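LysM domain protein (Mycobacterium smegmatis, PDB 4OIT) binds mannose as a bacterial lectin of the beta-prism II fold, working as a domain-swapped dimer. Local coordinates at residues G32-Y37 with F64-A69; W74-K79 with L94-K99. All coordinates share one frame; numbering follows the deposited sequence.

Contact 1 (G32-Y37 with F64-A69); sequences GNLVLY and FVLYTA. With BMA (beta-D-mannopyranose), chain I.
Two walls of a beta-prism II domain meet in its core where L34 of strand 34-38 faces F64 and L66 of strand 64-68. No hydrogen bond joins the two segments; the contact is apolar. With CG anti to the backbone N (chi1 180°), L34 sends CD2 to the rim of the F64 ring, near the ring plane, 4.0 Å from F64 CZ. L66 adds a second touch nearer the L34 backbone: its CD2 lies 4.0 Å from L34 CB, and its CD1 comes within 4.1 Å of L34 CD2. The same L66 CD2 lies 4.3 Å from the carbonyl O of G32. L26 and L28 cover L34 within its own sheet, while L86 of the second subunit packs on F64.

V65 and Y67 of the same strand serve beta-D-mannopyranose. Y67 OH accepts from sugar O4 at 2.5 Å and from O3 at 3.2 Å, and V65 CG2 lies 3.8 Å from sugar C6. V65 CG1 sits over one face of the Y67 ring, offset toward its rim. Q59, D61 and N63 complete the Q-D-N-V-Y mannose site characteristic of beta-prism II lectins, with its V and Y on the same strand that turns F64 and L66 into the core.

Contact 2 (W74-K79 with L94-K99); sequences WHTDTK and LVLYAK. With MAN (alpha-D-mannopyranose), chain H; MAN (alpha-D-mannopyranose), chain F.
L96 of strand 94-98 meets T76 and T78 of the turn after strand 72-75, and this one leucine carries the whole van der Waals contact between the segments. Its CD2 branch does all the touching. T78 comes tip to tip, OG1 standing 3.3 Å from L96 CD2, whereas T76 approaches at a slant and lays its methyl CG2 3.9 Å from the same carbon. W104 of strand 101-105 borders both T76 and L96, and L86 of strand 85-88 also covers L96.

The polar end of T78 is engaged across the dimer interface: its OG1 hydrogen-bonds to the backbone O of G62 of the second subunit, and G62 of that subunit also packs on L96. W74 and H75 add their strand edge to a sheet of that subunit through antiparallel pairing.

Sugar contacts flank the packing. Y97 OH accepts from O4 of the chain H alpha-D-mannopyranose at 2.6 Å, and weakly from O3 at 3.4 Å. V95 CG1 lies over the centre of the Y97 ring, 3.5 Å above its plane, while V95 CG2 comes 4.0 Å from sugar C4. Q89, D91 and N93 also bind this mannose. The chain F mannose instead puts C6 over one face of the H75 ring and O2 3.8 Å from K79 CD; D61, Y67 and Q59 of the second subunit hydrogen-bond to it. Such shared covering of a core leucine and of a sugar by two chains is what a domain-swapped beta-prism II dimer produces, each prism being assembled from both subunits.

From the N terminus, after strands 16-18 and 24-28 of the same sheet, the chain reaches strand 34-38, and contact 1 closes the 26-residue excursion through strands 41-45 and 53-58 by setting 64-69 against it. The chain then leaves this body along 70-73, and contact 2 opens at W74, closing over 14 residues that include strand 85-88. The contacts are in series, neither nested nor crossed, with centres about 34 Å apart and nearest atoms about 12 Å apart. They lie on opposite sides of the chain's centre, and both touch the second subunit, as expected of a swapped dimer.

Contact 1 (G32-Y37 with F64-A69)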
loop_
_atom_site.group_PDB
_atom_site.type_symbol
_atom_site.label_atom_id
_atom_site.label_comp_id
_atom_site.label_asym_id
_atom_site.label_seq_id
_atom_site.Cartn_x
_atom_site.Cartn_y
_atom_site.Cartn_z
ATOM N N GLY B 32 6.263 -12.570 -0.186
ATOM C CA GLY B 32 4.824 -12.318 -0.224
ATOM C C GLY B 32 3.973 -13.553 0.005
ATOM O O GLY B 32 2.767 -13.444 0.224
ATOM N N ASN B 33 4.593 -14.730 -0.044
ATOM C CA ASN B 33 3.864 -15.983 0.109
ATOM C C ASN B 33 3.616 -16.313 1.579
ATOM O O ASN B 33 4.536 -16.272 2.397
ATOM C CB ASN B 33 4.619 -17.127 -0.572
ATOM C CG ASN B 33 3.710 -18.276 -0.985
ATOM O OD1 ASN B 33 2.480 -18.193 -0.886
ATOM N ND2 ASN B 33 4.316 -19.360 -1.462
ATOM N N LEU B 34 2.363 -16.615 1.906
ATOM C CA LEU B 34 2.007 -17.127 3.223
ATOM C C LEU B 34 2.143 -18.643 3.181
ATOM O O LEU B 34 1.317 -19.325 2.579
ATOM C CB LEU B 34 0.575 -16.736 3.594
ATOM C CG LEU B 34 0.109 -17.242 4.965
ATOM C CD1 LEU B 34 0.841 -16.512 6.084
ATOM C CD2 LEU B 34 -1.398 -17.094 5.118
ATOM N N VAL B 35 3.179 -19.165 3.829
ATOM C CA VAL B 35 3.532 -20.579 3.710
ATOM C C VAL B 35 3.367 -21.332 5.030
ATOM O O VAL B 35 3.827 -20.880 6.079
ATOM C CB VAL B 35 4.985 -20.749 3.226
ATOM C CG1 VAL B 35 5.254 -22.203 2.861
ATOM C CG2 VAL B 35 5.262 -19.841 2.034
ATOM N N LEU B 36 2.707 -22.485 4.954
ATOM C CA LEU B 36 2.595 -23.411 6.076
ATOM C C LEU B 36 3.648 -24.508 5.930
ATOM O O LEU B 36 3.614 -25.283 4.974
ATOM C CB LEU B 36 1.196 -24.034 6.119
ATOM C CG LEU B 36 0.934 -25.103 7.187
ATOM C CD1 LEU B 36 1.055 -24.523 8.589
ATOM C CD2 LEU B 36 -0.435 -25.730 6.984
ATOM N N TYR B 37 4.579 -24.561 6.881
ATOM C CA TYR B 37 5.623 -25.585 6.899
ATOM C C TYR B 37 5.339 -26.648 7.961
ATOM O O TYR B 37 4.943 -26.331 9.082
ATOM C CB TYR B 37 6.991 -24.952 7.156
ATOM C CG TYR B 37 7.510 -24.142 5.988
ATOM C CD1 TYR B 37 8.014 -24.768 4.853
ATOM C CD2 TYR B 37 7.505 -22.750 6.022
ATOM C CE1 TYR B 37 8.489 -24.033 3.778
ATOM C CE2 TYR B 37 7.980 -22.006 4.953
ATOM C CZ TYR B 37 8.475 -22.651 3.836
ATOM O OH TYR B 37 8.947 -21.921 2.772
ATOM N N PHE B 64 -10.060 -12.759 7.020
ATOM C CA PHE B 64 -8.602 -12.889 7.043
ATOM C C PHE B 64 -8.080 -12.590 5.640
ATOM O O PHE B 64 -8.496 -13.224 4.676
ATOM C CB PHE B 64 -8.192 -14.288 7.513
ATOM C CG PHE B 64 -6.707 -14.544 7.467
ATOM C CD1 PHE B 64 -5.805 -13.626 7.991
ATOM C CD2 PHE B 64 -6.211 -15.724 6.924
ATOM C CE1 PHE B 64 -4.442 -13.870 7.956
ATOM C CE2 PHE B 64 -4.849 -15.974 6.888
ATOM C CZ PHE B 64 -3.963 -15.046 7.403
ATOM N N VAL B 65 -7.173 -11.620 5.540
ATOM C CA VAL B 65 -6.826 -11.005 4.261
ATOM C C VAL B 65 -5.332 -10.721 4.133
ATOM O O VAL B 65 -4.730 -10.128 5.024
ATOM C CB VAL B 65 -7.564 -9.662 4.087
ATOM C CG1 VAL B 65 -7.206 -9.008 2.760
ATOM C CG2 VAL B 65 -9.071 -9.851 4.189
ATOM N N LEU B 66 -4.752 -11.133 3.009
ATOM C CA LEU B 66 -3.392 -10.744 2.644
ATOM C C LEU B 66 -3.450 -9.431 1.873
ATOM O O LEU B 66 -4.135 -9.342 0.853
ATOM C CB LEU B 66 -2.718 -11.819 1.783
ATOM C CG LEU B 66 -1.975 -12.936 2.522
ATOM C CD1 LEU B 66 -2.894 -13.701 3.462
ATOM C CD2 LEU B 66 -1.331 -13.881 1.521
ATOM N N TYR B 67 -2.736 -8.419 2.361
ATOM C CA TYR B 67 -2.680 -7.115 1.698
ATOM C C TYR B 67 -1.310 -6.865 1.094
ATOM O O TYR B 67 -0.297 -7.316 1.625
ATOM C CB TYR B 67 -2.993 -5.988 2.681
ATOM C CG TYR B 67 -4.460 -5.824 2.984
ATOM C CD1 TYR B 67 -5.295 -5.127 2.119
ATOM C CD2 TYR B 67 -5.008 -6.355 4.140
ATOM C CE1 TYR B 67 -6.640 -4.968 2.397
ATOM C CE2 TYR B 67 -6.351 -6.204 4.428
ATOM C CZ TYR B 67 -7.162 -5.510 3.555
ATOM O OH TYR B 67 -8.495 -5.358 3.839
ATOM N N THR B 68 -1.291 -6.133 -0.013
ATOM C CA THR B 68 -0.043 -5.730 -0.648
ATOM C C THR B 68 0.442 -4.439 -0.020
ATOM O O THR B 68 -0.292 -3.777 0.717
ATOM C CB THR B 68 -0.196 -5.490 -2.162
ATOM O OG1 THR B 68 -0.962 -4.300 -2.392
ATOM C CG2 THR B 68 -0.867 -6.679 -2.841
ATOM N N ALA B 69 1.686 -4.090 -0.318
ATOM C CA ALA B 69 2.221 -2.791 0.068
ATOM C C ALA B 69 1.745 -1.754 -0.929
ATOM O O ALA B 69 1.323 -2.090 -2.040
ATOM C CB ALA B 69 3.737 -2.814 0.097
HETATM C C1 BMA I . -13.934 -7.181 1.991
HETATM C C2 BMA I . -13.537 -6.507 3.313
HETATM C C3 BMA I . -12.211 -5.802 3.065
HETATM C C4 BMA I . -11.177 -6.686 2.368
HETATM C C5 BMA I . -11.673 -7.455 1.135
HETATM C C6 BMA I . -10.763 -8.670 1.007
HETATM O O1 BMA I . -15.180 -7.939 1.941
HETATM O O2 BMA I . -13.395 -7.493 4.371
HETATM O O3 BMA I . -11.659 -5.335 4.310
HETATM O O4 BMA I . -10.094 -5.849 1.917
HETATM O O5 BMA I . -13.029 -7.933 1.156
HETATM O O6 BMA I . -10.668 -9.062 -0.364
#

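Contact 2 (W74-K79 with L94-K99)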
loop_
_atom_site.group_PDB
_atom_site.type_symbol
_atom_site.label_atom_id
_atom_site.label_comp_id
_atom_site.label_asym_id
_atom_site.label_seq_id
_atom_site.Cartn_x
_atom_site.Cartn_y
_atom_site.Cartn_z
ATOM N N TRP B 74 5.410 6.196 -9.691
ATOM C CA TRP B 74 6.128 7.340 -10.246
ATOM C C TRP B 74 6.798 8.121 -9.127
ATOM O O TRP B 74 6.278 8.211 -8.015
ATOM C CB TRP B 74 5.186 8.264 -11.021
ATOM C CG TRP B 74 5.901 9.277 -11.873
ATOM C CD1 TRP B 74 6.224 9.153 -13.189
ATOM C CD2 TRP B 74 6.375 10.571 -11.465
ATOM N NE1 TRP B 74 6.870 10.283 -13.630
ATOM C CE2 TRP B 74 6.977 11.169 -12.592
ATOM C CE3 TRP B 74 6.349 11.280 -10.256
ATOM C CZ2 TRP B 74 7.549 12.444 -12.549
ATOM C CZ3 TRP B 74 6.919 12.548 -10.214
ATOM C CH2 TRP B 74 7.511 13.116 -11.354
ATOM N N HIS B 75 7.958 8.688 -9.437
ATOM C CA HIS B 75 8.682 9.514 -8.487
ATOM C C HIS B 75 9.660 10.456 -9.186
ATOM O O HIS B 75 9.987 10.291 -10.363
ATOM C CB HIS B 75 9.418 8.642 -7.463
ATOM C CG HIS B 75 10.588 7.897 -8.028
ATOM N ND1 HIS B 75 11.817 7.864 -7.407
ATOM C CD2 HIS B 75 10.720 7.168 -9.159
ATOM C CE1 HIS B 75 12.655 7.143 -8.128
ATOM N NE2 HIS B 75 12.014 6.709 -9.197
ATOM N N THR B 76 10.118 11.447 -8.434
ATOM C CA THR B 76 11.080 12.426 -8.947
ATOM C C THR B 76 12.525 11.964 -8.751
ATOM O O THR B 76 13.440 12.537 -9.340
ATOM C CB THR B 76 10.887 13.821 -8.312
ATOM O OG1 THR B 76 11.979 14.672 -8.674
ATOM C CG2 THR B 76 10.835 13.731 -6.819
ATOM N N ASP B 77 12.714 10.937 -7.921
ATOM C CA ASP B 77 14.035 10.354 -7.648
ATOM C C ASP B 77 14.938 11.338 -6.892
ATOM O O ASP B 77 16.103 11.535 -7.242
ATOM C CB ASP B 77 14.696 9.881 -8.955
ATOM C CG ASP B 77 15.890 8.971 -8.720
ATOM O OD1 ASP B 77 15.936 8.292 -7.674
ATOM O OD2 ASP B 77 16.784 8.935 -9.592
ATOM N N THR B 78 14.384 11.941 -5.842
ATOM C CA THR B 78 15.087 12.959 -5.056
ATOM C C THR B 78 15.088 12.649 -3.558
ATOM O O THR B 78 14.980 13.553 -2.725
ATOM C CB THR B 78 14.472 14.354 -5.278
ATOM O OG1 THR B 78 13.078 14.321 -4.948
ATOM C CG2 THR B 78 14.655 14.799 -6.725
ATOM N N LYS B 79 15.210 11.370 -3.217
ATOM C CA LYS B 79 15.453 10.972 -1.834
ATOM C C LYS B 79 16.816 11.516 -1.417
ATOM O O LYS B 79 17.790 11.387 -2.157
ATOM C CB LYS B 79 15.432 9.452 -1.694
ATOM C CG LYS B 79 15.662 8.954 -0.275
ATOM C CD LYS B 79 15.868 7.449 -0.246
ATOM C CE LYS B 79 16.394 6.981 1.101
ATOM N NZ LYS B 79 15.414 7.199 2.202
ATOM N N LEU B 94 6.288 23.422 -12.810
ATOM C CA LEU B 94 6.125 22.616 -11.611
ATOM C C LEU B 94 7.516 22.288 -11.101
ATOM O O LEU B 94 8.289 21.622 -11.791
ATOM C CB LEU B 94 5.352 21.330 -11.909
ATOM C CG LEU B 94 5.063 20.422 -10.709
ATOM C CD1 LEU B 94 4.374 21.171 -9.576
ATOM C CD2 LEU B 94 4.214 19.238 -11.145
ATOM N N VAL B 95 7.824 22.759 -9.897
ATOM C CA VAL B 95 9.178 22.696 -9.352
ATOM C C VAL B 95 9.176 22.101 -7.948
ATOM O O VAL B 95 8.406 22.530 -7.088
ATOM C CB VAL B 95 9.809 24.106 -9.268
ATOM C CG1 VAL B 95 11.282 24.022 -8.888
ATOM C CG2 VAL B 95 9.645 24.853 -10.584
ATOM N N LEU B 96 10.042 21.116 -7.725
ATOM C CA LEU B 96 10.318 20.628 -6.379
ATOM C C LEU B 96 11.526 21.387 -5.839
ATOM O O LEU B 96 12.649 21.220 -6.328
ATOM C CB LEU B 96 10.588 19.124 -6.368
ATOM C CG LEU B 96 10.629 18.482 -4.974
ATOM C CD1 LEU B 96 9.232 18.314 -4.394
ATOM C CD2 LEU B 96 11.328 17.137 -5.032
ATOM N N TYR B 97 11.278 22.226 -4.839
ATOM C CA TYR B 97 12.314 23.049 -4.230
ATOM C C TYR B 97 12.869 22.366 -2.994
ATOM O O TYR B 97 12.111 21.903 -2.147
ATOM C CB TYR B 97 11.752 24.417 -3.840
ATOM C CG TYR B 97 11.585 25.373 -5.003
ATOM C CD1 TYR B 97 12.692 25.933 -5.635
ATOM C CD2 TYR B 97 10.318 25.727 -5.461
ATOM C CE1 TYR B 97 12.543 26.809 -6.696
ATOM C CE2 TYR B 97 10.158 26.603 -6.520
ATOM C CZ TYR B 97 11.273 27.142 -7.134
ATOM O OH TYR B 97 11.120 28.011 -8.185
ATOM N N ALA B 98 14.193 22.315 -2.903
ATOM C CA ALA B 98 14.887 21.785 -1.733
ATOM C C ALA B 98 15.621 22.911 -1.011
ATOM O O ALA B 98 15.627 24.057 -1.458
ATOM C CB ALA B 98 15.867 20.697 -2.149
ATOM N N LYS B 99 16.233 22.563 0.113
ATOM C CA LYS B 99 17.059 23.480 0.897
ATOM C C LYS B 99 18.126 24.181 0.048
ATOM O O LYS B 99 18.254 25.406 0.084
ATOM C CB LYS B 99 17.725 22.698 2.031
ATOM C CG LYS B 99 18.615 23.515 2.951
ATOM C CD LYS B 99 19.222 22.637 4.036
ATOM C CE LYS B 99 18.272 22.424 5.198
ATOM N NZ LYS B 99 18.174 23.640 6.054
HETATM C C1 MAN H . 12.715 28.411 -14.235
HETATM C C2 MAN H . 11.771 29.223 -13.339
HETATM C C3 MAN H . 12.135 29.150 -11.862
HETATM C C4 MAN H . 12.362 27.711 -11.451
HETATM C C5 MAN H . 13.422 27.083 -12.334
HETATM C C6 MAN H . 13.574 25.611 -11.978
HETATM O O1 MAN H . 13.915 29.125 -14.469
HETATM O O2 MAN H . 10.435 28.781 -13.519
HETATM O O3 MAN H . 11.107 29.719 -11.077
HETATM O O4 MAN H . 12.812 27.684 -10.115
HETATM O O5 MAN H . 13.042 27.138 -13.697
HETATM O O6 MAN H . 14.453 24.997 -12.895
HETATM C C1 MAN F . 13.068 5.510 -2.206
HETATM C C2 MAN F . 12.333 6.018 -0.963
HETATM C C3 MAN F . 10.946 5.376 -0.914
HETATM C C4 MAN F . 10.226 5.487 -2.254
HETATM C C5 MAN F . 11.136 4.963 -3.369
HETATM C C6 MAN F . 10.454 5.063 -4.723
HETATM O O1 MAN F . 13.658 4.248 -1.823
HETATM O O2 MAN F . 12.184 7.414 -1.078
HETATM O O3 MAN F . 10.146 5.978 0.079
HETATM O O4 MAN F . 9.033 4.739 -2.202
HETATM O O5 MAN F . 12.349 5.763 -3.414
HETATM O O6 MAN F . 10.896 3.967 -5.491
#